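Local atomic coordinates of ribokinase (Giardia lamblia, PDB entry 6WHJ), a protein that probably phosphorylates D-ribose at O-5 with ATP in a magnesium-dependent reaction, giving D-ribose 5-phosphate. Residues Q48-G53 / G323-V328. Sequence-based numbering, arbitrary orientation. Where two conformers were deposited one is given.
Sequences QAIACG and GTSASV
Val-328 lays its two methyl groups against Ala-51 on helix 44-55. CG1 of Val-328 reaches CA of Ala-51 at 3.8 Å and is 4.0 Å from CB of Ala-51. The second branch, CG2 of Val-328, meets the same CB of Ala-51 at 4.1 Å. The alanine methyl thus touches both branches of the valine. CG1 of Val-328 stands anti to the backbone N (chi1 177°), which carries it to the helix backbone as well as to the methyl. The two residues also give the nearest approach of the backbones, 6.0 Å from CA of Ala-51 to CA of Val-328.

Three residues earlier, at the start of the type I turn, Ser-325 is directed at Ile-50. The short branch CG2 of Ile-50 lies 3.9 Å from CB of Ser-325, an apolar touch. The side chain of Ile-50 also touches helix 72-84, at His-80, Tyr-81 and Leu-84. The carbonyl O of Ser-325 is hydrogen-bonded to NZ of Lys-54, so the helix also holds the loop by a polar link.

The protein belongs to the PfkB carbohydrate kinase family. Here the helix whose first turn holds predicted substrate-binding residues, Lys-44 to Asn-47, packs on the loop between helices 301-318 and 331-341. That loop carries Gly-323 and Ser-327, both predicted to bind potassium. It folds as a type II' turn, Gly-323 to Ala-326, overlapped by a type I turn, Ser-325 to Val-328. N of Ala-326 donates a hydrogen bond to O of Gly-323 at 2.7 Å. OG of Ser-327 donates a weak hydrogen bond to O of Thr-324. On another side of the helix, Gln-48 points away from the loop and hydrogen-bonds Gln-144 and Asp-274, the predicted proton acceptor.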
ATOM      1  N   GLN B  48      -2.900 -14.444  15.148  1.00 26.87           N
ATOM      2  CA  GLN B  48      -2.771 -15.137  16.422  1.00 28.20           C
ATOM      3  C   GLN B  48      -3.703 -16.334  16.509  1.00 29.20           C
ATOM      4  O   GLN B  48      -3.361 -17.331  17.154  1.00 30.07           O
ATOM      5  CB  GLN B  48      -3.031 -14.170  17.569  1.00 24.18           C
ATOM      6  CG  GLN B  48      -1.881 -13.263  17.842  1.00 26.82           C
ATOM      7  CD  GLN B  48      -2.266 -12.189  18.808  1.00 27.40           C
ATOM      8  OE1 GLN B  48      -3.221 -12.359  19.566  1.00 26.45           O
ATOM      9  NE2 GLN B  48      -1.505 -11.091  18.830  1.00 23.27           N
ATOM     10  N   ALA B  49      -4.870 -16.265  15.861  1.00 26.18           N
ATOM     11  CA  ALA B  49      -5.753 -17.426  15.820  1.00 29.52           C
ATOM     12  C   ALA B  49      -5.175 -18.528  14.937  1.00 30.80           C
ATOM     13  O   ALA B  49      -5.334 -19.717  15.236  1.00 28.75           O
ATOM     14  CB  ALA B  49      -7.141 -17.022  15.329  1.00 26.02           C
ATOM     15  N   ILE B  50      -4.514 -18.155  13.839  1.00 27.03           N
ATOM     16  CA  ILE B  50      -3.933 -19.161  12.959  1.00 32.04           C
ATOM     17  C   ILE B  50      -2.733 -19.827  13.628  1.00 35.03           C
ATOM     18  O   ILE B  50      -2.546 -21.048  13.530  1.00 33.58           O
ATOM     19  CB  ILE B  50      -3.585 -18.524  11.598  1.00 32.31           C
ATOM     20  CG1 ILE B  50      -4.883 -18.131  10.880  1.00 33.81           C
ATOM     21  CG2 ILE B  50      -2.757 -19.467  10.735  1.00 31.98           C
ATOM     22  CD1 ILE B  50      -4.721 -17.473   9.508  1.00 29.86           C
ATOM     23  N   ALA B  51      -1.932 -19.047  14.361  1.00 33.91           N
ATOM     24  CA  ALA B  51      -0.827 -19.625  15.123  1.00 31.77           C
ATOM     25  C   ALA B  51      -1.332 -20.610  16.174  1.00 33.64           C
ATOM     26  O   ALA B  51      -0.718 -21.663  16.390  1.00 32.42           O
ATOM     27  CB  ALA B  51      -0.001 -18.513  15.770  1.00 30.15           C
ATOM     28  N   CYS B  52      -2.455 -20.291  16.834  1.00 34.05           N
ATOM     29  CA  CYS B  52      -3.057 -21.246  17.763  1.00 34.34           C
ATOM     30  C   CYS B  52      -3.391 -22.548  17.052  1.00 35.51           C
ATOM     31  O   CYS B  52      -2.985 -23.628  17.495  1.00 36.95           O
ATOM     32  CB  CYS B  52      -4.315 -20.670  18.416  1.00 26.39           C
ATOM     33  SG  CYS B  52      -4.034 -19.451  19.730  1.00 32.96           S
ATOM     34  N   GLY B  53      -4.132 -22.461  15.942  1.00 31.68           N
ATOM     35  CA  GLY B  53      -4.529 -23.660  15.229  1.00 31.65           C
ATOM     36  C   GLY B  53      -3.362 -24.520  14.784  1.00 36.29           C
ATOM     37  O   GLY B  53      -3.463 -25.749  14.788  1.00 42.61           O
ATOM     38  N   GLY B 323       7.190 -15.896   5.787  1.00 64.45           N
ATOM     39  CA  GLY B 323       5.785 -16.040   5.433  1.00 68.30           C
ATOM     40  C   GLY B 323       4.697 -15.681   6.434  1.00 68.39           C
ATOM     41  O   GLY B 323       3.578 -16.195   6.313  1.00 69.11           O
ATOM     42  N   THR B 324       4.985 -14.795   7.393  1.00 61.63           N
ATOM     43  CA  THR B 324       4.020 -14.368   8.412  1.00 61.78           C
ATOM     44  C   THR B 324       3.485 -15.566   9.190  1.00 58.28           C
ATOM     45  O   THR B 324       4.145 -16.051  10.118  1.00 59.15           O
ATOM     46  CB  THR B 324       2.856 -13.566   7.797  1.00 60.25           C
ATOM     47  OG1 THR B 324       3.370 -12.489   6.995  1.00 62.27           O
ATOM     48  CG2 THR B 324       1.973 -12.969   8.887  1.00 52.20           C
ATOM     49  N   SER B 325       2.286 -16.040   8.848  1.00 56.74           N
ATOM     50  CA  SER B 325       1.754 -17.227   9.501  0.50 58.15           C
ATOM     51  C   SER B 325       2.121 -18.515   8.774  1.00 60.06           C
ATOM     52  O   SER B 325       1.915 -19.600   9.334  1.00 58.27           O
ATOM     53  CB  SER B 325       0.231 -17.125   9.656  0.50 53.22           C
ATOM     54  OG  SER B 325      -0.118 -16.796  10.995  0.50 44.63           O
ATOM     55  N   ALA B 326       2.682 -18.421   7.561  1.00 59.53           N
ATOM     56  CA  ALA B 326       3.235 -19.602   6.912  1.00 59.04           C
ATOM     57  C   ALA B 326       4.455 -20.123   7.658  1.00 59.46           C
ATOM     58  O   ALA B 326       4.778 -21.313   7.558  1.00 62.71           O
ATOM     59  CB  ALA B 326       3.603 -19.293   5.463  1.00 59.77           C
ATOM     60  N   SER B 327       5.119 -19.267   8.426  1.00 58.41           N
ATOM     61  CA  SER B 327       6.301 -19.651   9.180  1.00 54.12           C
ATOM     62  C   SER B 327       5.972 -20.138  10.582  1.00 51.85           C
ATOM     63  O   SER B 327       6.887 -20.509  11.323  1.00 50.96           O
ATOM     64  CB  SER B 327       7.277 -18.474   9.254  1.00 56.29           C
ATOM     65  OG  SER B 327       6.588 -17.256   9.469  1.00 59.99           O
ATOM     66  N   VAL B 328       4.709 -20.124  10.977  1.00 53.81           N
ATOM     67  CA  VAL B 328       4.369 -20.729  12.266  1.00 53.11           C
ATOM     68  C   VAL B 328       4.565 -22.238  12.152  1.00 49.91           C
ATOM     69  O   VAL B 328       4.072 -22.851  11.190  1.00 52.32           O
ATOM     70  CB  VAL B 328       2.936 -20.369  12.665  1.00 48.45           C
ATOM     71  CG1 VAL B 328       2.546 -21.049  13.967  1.00 41.10           C
ATOM     72  CG2 VAL B 328       2.819 -18.868  12.825  1.00 46.57           C
TER